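Local structure of flavin-dependent thymidylate synthase (Thermus thermophilus, 6J61) at residues A[176-179]-A[180-183]; A[212-215]-A[216-220]; A[223-226]-A[227-231]. The protein probably catalyses the reductive methylation of dUMP to dTMP, using methylenetetrahydrofolate, NADPH and FAD, as a homotetramer whose FAD sites are each formed by three subunits. All blocks are in the same frame, centred on the assembly; numbering follows the deposited sequence.

Contact 1 (A[176-179]-A[180-183]); sequences NLFH and FLKL. With FAD (flavin-adenine dinucleotide), chain E.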
ATOM      1  N   ASN A 176       6.679   9.611  -2.283  1.00 32.87           N
ATOM      2  CA  ASN A 176       5.335   9.629  -2.842  1.00 32.62           C
ATOM      3  C   ASN A 176       4.798  11.037  -3.057  1.00 33.76           C
ATOM      4  O   ASN A 176       3.882  11.252  -3.853  1.00 34.27           O
ATOM      5  CB  ASN A 176       4.394   8.817  -1.949  1.00 31.09           C
ATOM      6  CG  ASN A 176       4.611   7.328  -2.112  1.00 31.05           C
ATOM      7  OD1 ASN A 176       4.332   6.777  -3.167  1.00 31.23           O
ATOM      8  ND2 ASN A 176       5.135   6.675  -1.081  1.00 30.51           N
ATOM      9  N   LEU A 177       5.367  12.004  -2.351  1.00 33.32           N
ATOM     10  CA  LEU A 177       4.927  13.370  -2.524  1.00 31.62           C
ATOM     11  C   LEU A 177       5.509  13.851  -3.849  1.00 30.13           C
ATOM     12  O   LEU A 177       4.864  14.590  -4.574  1.00 30.62           O
ATOM     13  CB  LEU A 177       5.404  14.232  -1.346  1.00 32.99           C
ATOM     14  CG  LEU A 177       5.002  15.711  -1.301  1.00 33.05           C
ATOM     15  CD1 LEU A 177       3.499  15.860  -1.478  1.00 34.10           C
ATOM     16  CD2 LEU A 177       5.456  16.312   0.016  1.00 34.87           C
ATOM     17  N   PHE A 178       6.726  13.424  -4.171  1.00 30.42           N
ATOM     18  CA  PHE A 178       7.344  13.812  -5.443  1.00 31.04           C
ATOM     19  C   PHE A 178       6.518  13.237  -6.590  1.00 32.25           C
ATOM     20  O   PHE A 178       6.320  13.881  -7.627  1.00 31.46           O
ATOM     21  CB  PHE A 178       8.779  13.282  -5.552  1.00 29.21           C
ATOM     22  CG  PHE A 178       9.809  14.145  -4.869  1.00 26.58           C
ATOM     23  CD1 PHE A 178       9.728  15.523  -4.927  1.00 23.41           C
ATOM     24  CD2 PHE A 178      10.887  13.567  -4.203  1.00 26.61           C
ATOM     25  CE1 PHE A 178      10.706  16.322  -4.330  1.00 25.85           C
ATOM     26  CE2 PHE A 178      11.868  14.354  -3.610  1.00 25.88           C
ATOM     27  CZ  PHE A 178      11.778  15.736  -3.674  1.00 22.85           C
ATOM     28  N   HIS A 179       6.053  12.007  -6.394  1.00 33.19           N
ATOM     29  CA  HIS A 179       5.220  11.329  -7.372  1.00 34.62           C
ATOM     30  C   HIS A 179       3.980  12.202  -7.607  1.00 34.05           C
ATOM     31  O   HIS A 179       3.615  12.506  -8.743  1.00 33.01           O
ATOM     32  CB  HIS A 179       4.807   9.964  -6.825  1.00 36.90           C
ATOM     33  CG  HIS A 179       3.974   9.154  -7.768  1.00 42.71           C
ATOM     34  ND1 HIS A 179       4.491   8.570  -8.905  1.00 44.91           N
ATOM     35  CD2 HIS A 179       2.664   8.813  -7.732  1.00 44.61           C
ATOM     36  CE1 HIS A 179       3.535   7.901  -9.526  1.00 44.45           C
ATOM     37  NE2 HIS A 179       2.417   8.032  -8.836  1.00 45.28           N
ATOM     38  N   PHE A 180       3.350  12.605  -6.510  1.00 33.94           N
ATOM     39  CA  PHE A 180       2.153  13.446  -6.534  1.00 33.21           C
ATOM     40  C   PHE A 180       2.395  14.732  -7.320  1.00 33.17           C
ATOM     41  O   PHE A 180       1.577  15.149  -8.149  1.00 34.29           O
ATOM     42  CB  PHE A 180       1.743  13.792  -5.094  1.00 33.47           C
ATOM     43  CG  PHE A 180       0.633  14.798  -5.000  1.00 33.36           C
ATOM     44  CD1 PHE A 180      -0.671  14.444  -5.298  1.00 33.58           C
ATOM     45  CD2 PHE A 180       0.897  16.103  -4.625  1.00 32.78           C
ATOM     46  CE1 PHE A 180      -1.696  15.372  -5.225  1.00 34.61           C
ATOM     47  CE2 PHE A 180      -0.121  17.035  -4.552  1.00 34.64           C
ATOM     48  CZ  PHE A 180      -1.423  16.666  -4.853  1.00 33.96           C
ATOM     49  N   LEU A 181       3.525  15.362  -7.043  1.00 32.31           N
ATOM     50  CA  LEU A 181       3.888  16.602  -7.694  1.00 31.99           C
ATOM     51  C   LEU A 181       4.132  16.433  -9.183  1.00 33.33           C
ATOM     52  O   LEU A 181       3.702  17.266  -9.973  1.00 34.43           O
ATOM     53  CB  LEU A 181       5.115  17.180  -7.014  1.00 31.81           C
ATOM     54  CG  LEU A 181       4.859  17.647  -5.582  1.00 31.52           C
ATOM     55  CD1 LEU A 181       6.174  18.108  -4.940  1.00 34.13           C
ATOM     56  CD2 LEU A 181       3.854  18.776  -5.605  1.00 30.91           C
ATOM     57  N   LYS A 182       4.818  15.356  -9.560  1.00 34.23           N
ATOM     58  CA  LYS A 182       5.105  15.067 -10.959  1.00 33.70           C
ATOM     59  C   LYS A 182       3.810  14.938 -11.752  1.00 34.53           C
ATOM     60  O   LYS A 182       3.723  15.407 -12.885  1.00 35.21           O
ATOM     61  CB  LYS A 182       5.917  13.774 -11.073  1.00 35.02           C
ATOM     62  CG  LYS A 182       6.195  13.299 -12.495  1.00 35.22           C
ATOM     63  CD  LYS A 182       6.945  14.349 -13.310  1.00 42.05           C
ATOM     64  CE  LYS A 182       7.094  13.939 -14.788  1.00 44.61           C
ATOM     65  NZ  LYS A 182       7.657  15.029 -15.650  1.00 44.75           N
ATOM     66  N   LEU A 183       2.800  14.312 -11.154  1.00 34.78           N
ATOM     67  CA  LEU A 183       1.513  14.135 -11.815  1.00 36.05           C
ATOM     68  C   LEU A 183       0.603  15.358 -11.765  1.00 36.73           C
ATOM     69  O   LEU A 183      -0.006  15.720 -12.764  1.00 36.52           O
ATOM     70  CB  LEU A 183       0.770  12.944 -11.216  1.00 36.96           C
ATOM     71  CG  LEU A 183       1.329  11.573 -11.596  1.00 40.83           C
ATOM     72  CD1 LEU A 183       0.712  10.498 -10.707  1.00 39.23           C
ATOM     73  CD2 LEU A 183       1.054  11.305 -13.073  1.00 38.97           C
TER
HETATM   74  PA  FAD E 301       7.094  -1.355  -4.410  1.00 56.57           P
HETATM   75  O1A FAD E 301       7.576  -1.857  -3.099  1.00 55.94           O
HETATM   76  O2A FAD E 301       6.231  -2.516  -5.139  1.00 56.07           O
HETATM   77  O5B FAD E 301       6.173  -0.075  -4.150  1.00 58.54           O
HETATM   78  C5B FAD E 301       5.860   0.535  -5.400  1.00 60.87           C
HETATM   79  C4B FAD E 301       5.362   1.953  -5.120  1.00 62.55           C
HETATM   80  O4B FAD E 301       4.174   1.900  -4.288  1.00 63.44           O
HETATM   81  C3B FAD E 301       6.402   2.753  -4.358  1.00 62.09           C
HETATM   82  O3B FAD E 301       7.302   3.447  -5.219  1.00 59.99           O
HETATM   83  C2B FAD E 301       5.557   3.681  -3.498  1.00 63.90           C
HETATM   84  O2B FAD E 301       5.223   4.857  -4.241  1.00 64.86           O
HETATM   85  C1B FAD E 301       4.316   2.812  -3.155  1.00 65.88           C
HETATM   86  N9A FAD E 301       4.459   2.047  -1.880  1.00 68.81           N
HETATM   87  C8A FAD E 301       4.446   0.679  -1.736  1.00 69.13           C
HETATM   88  N7A FAD E 301       4.586   0.343  -0.490  1.00 70.11           N
HETATM   89  C5A FAD E 301       4.697   1.456   0.262  1.00 72.42           C
HETATM   90  C6A FAD E 301       4.862   1.714   1.651  1.00 74.06           C
HETATM   91  N6A FAD E 301       4.943   0.661   2.549  1.00 74.31           N
HETATM   92  N1A FAD E 301       4.939   3.008   2.077  1.00 75.13           N
HETATM   93  C2A FAD E 301       4.861   4.037   1.216  1.00 74.41           C
HETATM   94  N3A FAD E 301       4.706   3.834  -0.100  1.00 73.38           N
HETATM   95  C4A FAD E 301       4.619   2.576  -0.615  1.00 71.83           C
HETATM   96  N1  FAD E 301      16.956  -1.227  -0.817  1.00 65.27           N
HETATM   97  C2  FAD E 301      17.586  -1.341   0.359  1.00 65.80           C
HETATM   98  O2  FAD E 301      16.941  -1.721   1.331  1.00 63.34           O
HETATM   99  N3  FAD E 301      18.907  -1.057   0.522  1.00 66.61           N
HETATM  100  C4  FAD E 301      19.697  -0.621  -0.521  1.00 65.40           C
HETATM  101  O4  FAD E 301      20.878  -0.371  -0.356  1.00 64.95           O
HETATM  102  C4X FAD E 301      19.046  -0.468  -1.857  1.00 65.32           C
HETATM  103  N5  FAD E 301      19.695  -0.050  -2.941  1.00 65.27           N
HETATM  104  C5X FAD E 301      19.078   0.082  -4.147  1.00 65.77           C
HETATM  105  C6  FAD E 301      19.824   0.540  -5.287  1.00 67.40           C
HETATM  106  C7  FAD E 301      19.207   0.679  -6.527  1.00 66.49           C
HETATM  107  C7M FAD E 301      20.037   1.165  -7.697  1.00 65.37           C
HETATM  108  C8  FAD E 301      17.815   0.364  -6.688  1.00 65.80           C
HETATM  109  C8M FAD E 301      17.131   0.510  -8.032  1.00 65.51           C
HETATM  110  C9  FAD E 301      17.059  -0.089  -5.589  1.00 65.16           C
HETATM  111  C9A FAD E 301      17.667  -0.239  -4.298  1.00 65.17           C
HETATM  112  N10 FAD E 301      16.931  -0.694  -3.156  1.00 65.50           N
HETATM  113  C10 FAD E 301      17.588  -0.813  -1.933  1.00 65.28           C
HETATM  114  C1' FAD E 301      15.503  -1.051  -3.227  1.00 62.99           C
HETATM  115  C2' FAD E 301      14.566   0.165  -3.138  1.00 62.11           C
HETATM  116  O2' FAD E 301      14.938   1.006  -2.044  1.00 61.16           O
HETATM  117  C3' FAD E 301      13.100  -0.326  -2.985  1.00 61.34           C
HETATM  118  O3' FAD E 301      12.914  -0.993  -1.728  1.00 61.00           O
HETATM  119  C4' FAD E 301      12.706  -1.293  -4.135  1.00 60.03           C
HETATM  120  O4' FAD E 301      13.321  -0.889  -5.373  1.00 59.63           O
HETATM  121  C5' FAD E 301      11.195  -1.290  -4.310  1.00 59.59           C
HETATM  122  O5' FAD E 301      10.843  -0.138  -5.076  1.00 57.78           O
HETATM  123  P   FAD E 301       9.316   0.227  -4.790  1.00 55.43           P
HETATM  124  O1P FAD E 301       9.119   0.431  -3.329  1.00 58.55           O
HETATM  125  O2P FAD E 301       8.982   1.577  -5.587  1.00 59.23           O
HETATM  126  O3P FAD E 301       8.366  -0.980  -5.384  1.00 57.58           O

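Contact 2 (A[212-215]-A[216-220]); sequences WAAF and EEHLL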
ATOM      1  N   TRP A 212      14.979  18.409  -3.508  1.00 33.99           N
ATOM      2  CA  TRP A 212      14.211  19.109  -4.505  1.00 34.17           C
ATOM      3  C   TRP A 212      15.071  19.425  -5.731  1.00 35.99           C
ATOM      4  O   TRP A 212      14.588  19.383  -6.870  1.00 34.86           O
ATOM      5  CB  TRP A 212      13.620  20.402  -3.931  1.00 32.61           C
ATOM      6  CG  TRP A 212      12.930  21.192  -5.000  1.00 30.70           C
ATOM      7  CD1 TRP A 212      13.506  22.081  -5.861  1.00 29.89           C
ATOM      8  CD2 TRP A 212      11.575  21.041  -5.431  1.00 28.41           C
ATOM      9  NE1 TRP A 212      12.600  22.482  -6.807  1.00 30.28           N
ATOM     10  CE2 TRP A 212      11.405  21.860  -6.567  1.00 30.39           C
ATOM     11  CE3 TRP A 212      10.490  20.289  -4.971  1.00 29.22           C
ATOM     12  CZ2 TRP A 212      10.191  21.948  -7.251  1.00 31.07           C
ATOM     13  CZ3 TRP A 212       9.280  20.377  -5.651  1.00 29.80           C
ATOM     14  CH2 TRP A 212       9.142  21.199  -6.779  1.00 29.45           C
ATOM     15  N   ALA A 213      16.340  19.753  -5.503  1.00 35.93           N
ATOM     16  CA  ALA A 213      17.217  20.067  -6.620  1.00 36.57           C
ATOM     17  C   ALA A 213      17.272  18.852  -7.532  1.00 36.17           C
ATOM     18  O   ALA A 213      17.121  18.968  -8.743  1.00 40.13           O
ATOM     19  CB  ALA A 213      18.610  20.417  -6.129  1.00 36.96           C
ATOM     20  N   ALA A 214      17.473  17.686  -6.942  1.00 32.45           N
ATOM     21  CA  ALA A 214      17.543  16.458  -7.710  1.00 32.49           C
ATOM     22  C   ALA A 214      16.217  16.206  -8.429  1.00 33.45           C
ATOM     23  O   ALA A 214      16.190  15.877  -9.621  1.00 33.97           O
ATOM     24  CB  ALA A 214      17.872  15.279  -6.780  1.00 30.85           C
ATOM     25  N   PHE A 215      15.120  16.350  -7.697  1.00 31.85           N
ATOM     26  CA  PHE A 215      13.801  16.133  -8.272  1.00 32.14           C
ATOM     27  C   PHE A 215      13.569  17.049  -9.476  1.00 33.38           C
ATOM     28  O   PHE A 215      13.111  16.616 -10.524  1.00 34.53           O
ATOM     29  CB  PHE A 215      12.712  16.378  -7.218  1.00 25.95           C
ATOM     30  CG  PHE A 215      11.324  16.181  -7.732  1.00 22.46           C
ATOM     31  CD1 PHE A 215      10.861  14.903  -8.049  1.00 21.24           C
ATOM     32  CD2 PHE A 215      10.490  17.274  -7.961  1.00 20.92           C
ATOM     33  CE1 PHE A 215       9.585  14.715  -8.599  1.00 19.71           C
ATOM     34  CE2 PHE A 215       9.204  17.093  -8.512  1.00 20.01           C
ATOM     35  CZ  PHE A 215       8.759  15.815  -8.833  1.00 18.82           C
ATOM     36  N   GLU A 216      13.892  18.322  -9.320  1.00 35.85           N
ATOM     37  CA  GLU A 216      13.703  19.286 -10.393  1.00 39.42           C
ATOM     38  C   GLU A 216      14.505  18.901 -11.644  1.00 40.13           C
ATOM     39  O   GLU A 216      13.954  18.753 -12.734  1.00 39.40           O
ATOM     40  CB  GLU A 216      14.116  20.669  -9.892  1.00 40.82           C
ATOM     41  CG  GLU A 216      13.901  21.783 -10.874  1.00 45.93           C
ATOM     42  CD  GLU A 216      14.134  23.145 -10.249  1.00 48.72           C
ATOM     43  OE1 GLU A 216      15.239  23.391  -9.707  1.00 50.86           O
ATOM     44  OE2 GLU A 216      13.204  23.971 -10.300  1.00 49.75           O
ATOM     45  N   GLU A 217      15.808  18.719 -11.459  1.00 40.00           N
ATOM     46  CA  GLU A 217      16.722  18.364 -12.531  1.00 39.95           C
ATOM     47  C   GLU A 217      16.390  17.056 -13.262  1.00 39.77           C
ATOM     48  O   GLU A 217      16.263  17.044 -14.485  1.00 37.03           O
ATOM     49  CB  GLU A 217      18.146  18.308 -11.955  1.00 41.45           C
ATOM     50  CG  GLU A 217      19.255  17.870 -12.912  1.00 42.02           C
ATOM     51  CD  GLU A 217      19.289  18.663 -14.204  1.00 43.81           C
ATOM     52  OE1 GLU A 217      19.199  19.911 -14.171  1.00 43.77           O
ATOM     53  OE2 GLU A 217      19.424  18.024 -15.264  1.00 46.92           O
ATOM     54  N   HIS A 218      16.231  15.969 -12.508  1.00 39.19           N
ATOM     55  CA  HIS A 218      15.963  14.653 -13.081  1.00 39.90           C
ATOM     56  C   HIS A 218      14.530  14.269 -13.447  1.00 41.09           C
ATOM     57  O   HIS A 218      14.326  13.496 -14.383  1.00 41.86           O
ATOM     58  CB  HIS A 218      16.527  13.583 -12.156  1.00 38.58           C
ATOM     59  CG  HIS A 218      18.010  13.658 -11.988  1.00 41.08           C
ATOM     60  ND1 HIS A 218      18.892  13.252 -12.966  1.00 41.30           N
ATOM     61  CD2 HIS A 218      18.768  14.136 -10.972  1.00 41.52           C
ATOM     62  CE1 HIS A 218      20.129  13.476 -12.558  1.00 42.34           C
ATOM     63  NE2 HIS A 218      20.082  14.013 -11.353  1.00 42.20           N
ATOM     64  N   LEU A 219      13.534  14.779 -12.734  1.00 40.87           N
ATOM     65  CA  LEU A 219      12.165  14.393 -13.056  1.00 40.53           C
ATOM     66  C   LEU A 219      11.246  15.492 -13.548  1.00 40.25           C
ATOM     67  O   LEU A 219      10.760  15.430 -14.673  1.00 40.04           O
ATOM     68  CB  LEU A 219      11.516  13.685 -11.867  1.00 39.67           C
ATOM     69  CG  LEU A 219      12.061  12.290 -11.534  1.00 42.93           C
ATOM     70  CD1 LEU A 219      12.096  11.428 -12.790  1.00 44.08           C
ATOM     71  CD2 LEU A 219      13.464  12.406 -10.968  1.00 45.03           C
ATOM     72  N   LEU A 220      11.003  16.492 -12.714  1.00 40.65           N
ATOM     73  CA  LEU A 220      10.117  17.576 -13.099  1.00 41.74           C
ATOM     74  C   LEU A 220      10.508  18.168 -14.452  1.00 43.33           C
ATOM     75  O   LEU A 220       9.700  18.197 -15.387  1.00 43.67           O
ATOM     76  CB  LEU A 220      10.132  18.669 -12.030  1.00 39.19           C
ATOM     77  CG  LEU A 220       8.904  19.580 -11.981  1.00 35.51           C
ATOM     78  CD1 LEU A 220       7.677  18.745 -11.694  1.00 35.77           C
ATOM     79  CD2 LEU A 220       9.075  20.617 -10.894  1.00 31.80           C
TER

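Contact 3 (A[223-226]-A[227-231]); sequences AFLS and RTELR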
ATOM      1  N   ALA A 223      12.267  14.268 -18.903  1.00 42.81           N
ATOM      2  CA  ALA A 223      11.270  13.665 -19.770  1.00 42.62           C
ATOM      3  C   ALA A 223      11.620  12.213 -20.049  1.00 41.81           C
ATOM      4  O   ALA A 223      12.792  11.843 -20.102  1.00 41.82           O
ATOM      5  CB  ALA A 223      11.173  14.450 -21.086  1.00 40.63           C
ATOM      6  N   PHE A 224      10.595  11.387 -20.205  1.00 43.04           N
ATOM      7  CA  PHE A 224      10.816   9.983 -20.508  1.00 44.58           C
ATOM      8  C   PHE A 224      10.669   9.798 -22.015  1.00 43.98           C
ATOM      9  O   PHE A 224       9.720  10.286 -22.618  1.00 44.81           O
ATOM     10  CB  PHE A 224       9.821   9.088 -19.759  1.00 42.68           C
ATOM     11  CG  PHE A 224      10.289   7.663 -19.632  1.00 46.38           C
ATOM     12  CD1 PHE A 224      10.192   6.778 -20.714  1.00 46.21           C
ATOM     13  CD2 PHE A 224      10.902   7.222 -18.457  1.00 46.69           C
ATOM     14  CE1 PHE A 224      10.701   5.478 -20.630  1.00 45.03           C
ATOM     15  CE2 PHE A 224      11.417   5.920 -18.360  1.00 49.04           C
ATOM     16  CZ  PHE A 224      11.317   5.046 -19.452  1.00 47.02           C
ATOM     17  N   LEU A 225      11.628   9.114 -22.623  1.00 44.11           N
ATOM     18  CA  LEU A 225      11.589   8.884 -24.054  1.00 43.00           C
ATOM     19  C   LEU A 225      11.361   7.419 -24.322  1.00 43.09           C
ATOM     20  O   LEU A 225      12.008   6.558 -23.725  1.00 42.79           O
ATOM     21  CB  LEU A 225      12.896   9.333 -24.703  1.00 45.60           C
ATOM     22  CG  LEU A 225      13.328  10.766 -24.388  1.00 47.25           C
ATOM     23  CD1 LEU A 225      14.531  11.147 -25.248  1.00 49.16           C
ATOM     24  CD2 LEU A 225      12.167  11.705 -24.644  1.00 49.62           C
ATOM     25  N   SER A 226      10.429   7.149 -25.225  1.00 44.01           N
ATOM     26  CA  SER A 226      10.074   5.793 -25.610  1.00 44.42           C
ATOM     27  C   SER A 226      11.226   5.172 -26.386  1.00 43.62           C
ATOM     28  O   SER A 226      12.157   5.865 -26.779  1.00 40.56           O
ATOM     29  CB  SER A 226       8.841   5.824 -26.502  1.00 45.75           C
ATOM     30  OG  SER A 226       9.145   6.526 -27.697  1.00 48.49           O
ATOM     31  N   ARG A 227      11.136   3.864 -26.613  1.00 44.62           N
ATOM     32  CA  ARG A 227      12.152   3.124 -27.340  1.00 46.62           C
ATOM     33  C   ARG A 227      12.456   3.690 -28.728  1.00 48.43           C
ATOM     34  O   ARG A 227      13.628   3.817 -29.102  1.00 48.20           O
ATOM     35  CB  ARG A 227      11.750   1.656 -27.475  1.00 46.58           C
ATOM     36  CG  ARG A 227      12.687   0.849 -28.373  1.00 47.28           C
ATOM     37  CD  ARG A 227      12.297  -0.618 -28.406  1.00 49.11           C
ATOM     38  NE  ARG A 227      10.858  -0.779 -28.595  1.00 48.76           N
ATOM     39  CZ  ARG A 227      10.228  -1.950 -28.593  1.00 50.49           C
ATOM     40  NH1 ARG A 227      10.908  -3.078 -28.415  1.00 49.37           N
ATOM     41  NH2 ARG A 227       8.909  -1.987 -28.747  1.00 51.83           N
ATOM     42  N   THR A 228      11.423   4.033 -29.492  1.00 48.60           N
ATOM     43  CA  THR A 228      11.673   4.559 -30.825  1.00 50.41           C
ATOM     44  C   THR A 228      12.316   5.938 -30.748  1.00 50.39           C
ATOM     45  O   THR A 228      13.061   6.331 -31.642  1.00 49.91           O
ATOM     46  CB  THR A 228      10.384   4.627 -31.684  1.00 51.03           C
ATOM     47  OG1 THR A 228       9.524   5.658 -31.191  1.00 53.78           O
ATOM     48  CG2 THR A 228       9.650   3.295 -31.642  1.00 51.14           C
ATOM     49  N   GLU A 229      12.039   6.672 -29.680  1.00 50.31           N
ATOM     50  CA  GLU A 229      12.643   7.982 -29.534  1.00 50.76           C
ATOM     51  C   GLU A 229      14.143   7.811 -29.311  1.00 51.21           C
ATOM     52  O   GLU A 229      14.948   8.485 -29.951  1.00 51.24           O
ATOM     53  CB  GLU A 229      11.999   8.748 -28.376  1.00 50.77           C
ATOM     54  CG  GLU A 229      10.845   9.638 -28.815  1.00 52.71           C
ATOM     55  CD  GLU A 229      10.161  10.348 -27.660  1.00 54.26           C
ATOM     56  OE1 GLU A 229       9.454   9.679 -26.875  1.00 53.37           O
ATOM     57  OE2 GLU A 229      10.334  11.579 -27.533  1.00 58.05           O
ATOM     58  N   LEU A 230      14.519   6.901 -28.417  1.00 51.28           N
ATOM     59  CA  LEU A 230      15.930   6.643 -28.143  1.00 52.33           C
ATOM     60  C   LEU A 230      16.618   6.125 -29.410  1.00 53.01           C
ATOM     61  O   LEU A 230      17.806   6.345 -29.626  1.00 52.69           O
ATOM     62  CB  LEU A 230      16.069   5.601 -27.027  1.00 51.89           C
ATOM     63  CG  LEU A 230      15.640   5.999 -25.614  1.00 52.27           C
ATOM     64  CD1 LEU A 230      15.698   4.792 -24.694  1.00 50.85           C
ATOM     65  CD2 LEU A 230      16.549   7.103 -25.103  1.00 52.69           C
ATOM     66  N   ARG A 231      15.852   5.425 -30.238  1.00 54.01           N
ATOM     67  CA  ARG A 231      16.356   4.857 -31.481  1.00 54.51           C
ATOM     68  C   ARG A 231      16.626   5.956 -32.514  1.00 54.83           C
ATOM     69  O   ARG A 231      17.510   5.822 -33.360  1.00 53.79           O
ATOM     70  CB  ARG A 231      15.339   3.844 -32.015  1.00 54.37           C
ATOM     71  CG  ARG A 231      15.704   3.191 -33.330  1.00 56.15           C
ATOM     72  CD  ARG A 231      14.841   1.968 -33.567  1.00 55.34           C
ATOM     73  NE  ARG A 231      15.284   0.849 -32.752  1.00 57.49           N
ATOM     74  CZ  ARG A 231      14.514  -0.184 -32.420  1.00 61.28           C
ATOM     75  NH1 ARG A 231      13.254  -0.234 -32.836  1.00 62.43           N
ATOM     76  NH2 ARG A 231      15.001  -1.168 -31.672  1.00 61.43           N
TER

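Contact 1 (A[176-179]-A[180-183])
N176 ND2 is held by two acceptors. It donates to adenine N3A of the bound FAD at 3.0 Å through a bent bond (137°), and it is also hydrogen-bonded to D173 OD2. OD1 of the same amide accepts from the ribose hydroxyl O2B, but that distance is very short and its exact value is doubtful. Behind the amide, L177 O accepts the backbone N-H of L181 at 2.9 Å, and K182 N reaches F178 O equally closely. Two more i to i+4 bonds, F180 N to N176 O and L183 N to H179 O, complete these turns of helix 174-184. L177 CD1 lies 4.1 Å from F180 CD2, obliquely to the ring. The F180 ring also stacks on W80 and meets H83 edge-to-face. H179 CG is anti to the backbone N (chi1 -178°). This places the imidazole beside the side chain one turn on, with L183 CD1 at 3.5 Å from NE2. That NE2 is hydrogen-bonded to O2P of another FAD. The N176 amide thus serves as donor to the base and probably acceptor from the sugar, while H179 grips a phosphate, so one short piece of helix binds two different FAD molecules.

Contact 2 (A[212-215]-A[216-220])
W212 and E216 sit one turn apart, with the indole and the carboxylate planes turned 69° against each other. W212 NE1 comes within 3.8 Å of E216 CD; this is a packing contact. Further along the same edge of the indole, W212 CZ2 lies 4.0 Å from L220 CD2. The F215 ring reaches over one face of the indole, with CD2 4.0 Å above it and toward the rim. The same phenyl ring touches two leucines. Its CE1 is 3.9 Å from L219 CB, the two side chains crossing at about a right angle. Its CE2 is 3.9 Å from L220 CD1. L220 therefore spreads one methyl to F215 and the other to W212. With chi1 at 180°, F215 swings its ring away from its own N and down the helix toward these leucines. With F215 cut back to an alanine, a gap is likely to open between the indole, L219 and L220, and the ring of F178 would probably lose its stacking partner. H218 brings CD2, at its ring edge, to 3.4 Å from A214 O, and its NE2 is hydrogen-bonded to D50. E217 sends its carboxylate to the second subunit, in a salt bridge with R227 of that chain. F215 O accepts both L219 N and L220 N, at 2.9 Å for L219 N, from opposite faces of the carbonyl plane. An i to i+5 bond added to the i to i+4 bond marks a pi-type turn, here at the C-terminal end of helix 209-220.

Contact 3 (A[223-226]-A[227-231])
E229 packs its CB 3.8 Å from L225 CB, as the two side chains cross at about a right angle. The same E229 CB lies 3.3 Å from S226 O. Its chi1 of -93° is well away from a staggered value, and beyond CG the chain runs extended, back toward the start of the helix. E229 CG passes S226 OG at 3.7 Å. CD then comes alongside the methyl CD2 of L225, and the two carboxylate oxygens part ways. OE2 comes 3.4 Å from L225 CD2 and is also hydrogen-bonded elsewhere in the structure. OE1 accepts the backbone N-H of S226 at 3.2 Å, in a nearly straight bond (164°) that arrives from above the carboxylate plane. S226 is the N-cap of helix 227-236 and E229 is its N3 residue. The bond from the N-cap N-H to the N3 side chain is one half of a capping box. S226 OG is also near E229 OE1, at 3.3 Å, but its proton has another acceptor within reach. The first backbone turn closes on S226 O. L230 N meets it at 3.1 Å, nearly along the C=O axis, while the bond from E229 N is weak. L230 CD2 also rests against L225 CB. Strand 223-225 and the helix segment 227-231 lie almost perpendicular, 85° between their directions, so the cap sits at a sharp bend. Strand 223-225 pairs antiparallel with a strand of the second subunit. K262 of that subunit forms a salt bridge with E229 OE1 and a hydrogen bond with F224 O. Its positive charge and the helix start would probably both favour an ionised E229.

Overall arrangement
The three contacts follow one another along the chain. Contact 1 is on helix 174-184, about 4 Å from the chain centre. Contact 2 is on helix 209-220, its centre about 11 Å from that of contact 1. The two helices touch directly: F178 packs on F215, L181 on W212, and K182 NZ probably bonds to L219 O. Contact 3 joins strand 223-225 to helix 227-236, about 19 Å from contact 2 and 22 Å from contact 1 between centres. Contacts 2 and 3 both meet the second subunit. The path thus leads from an FAD site, itself shared between subunits, to a further interface, probably at the start of the extra C-terminal domain.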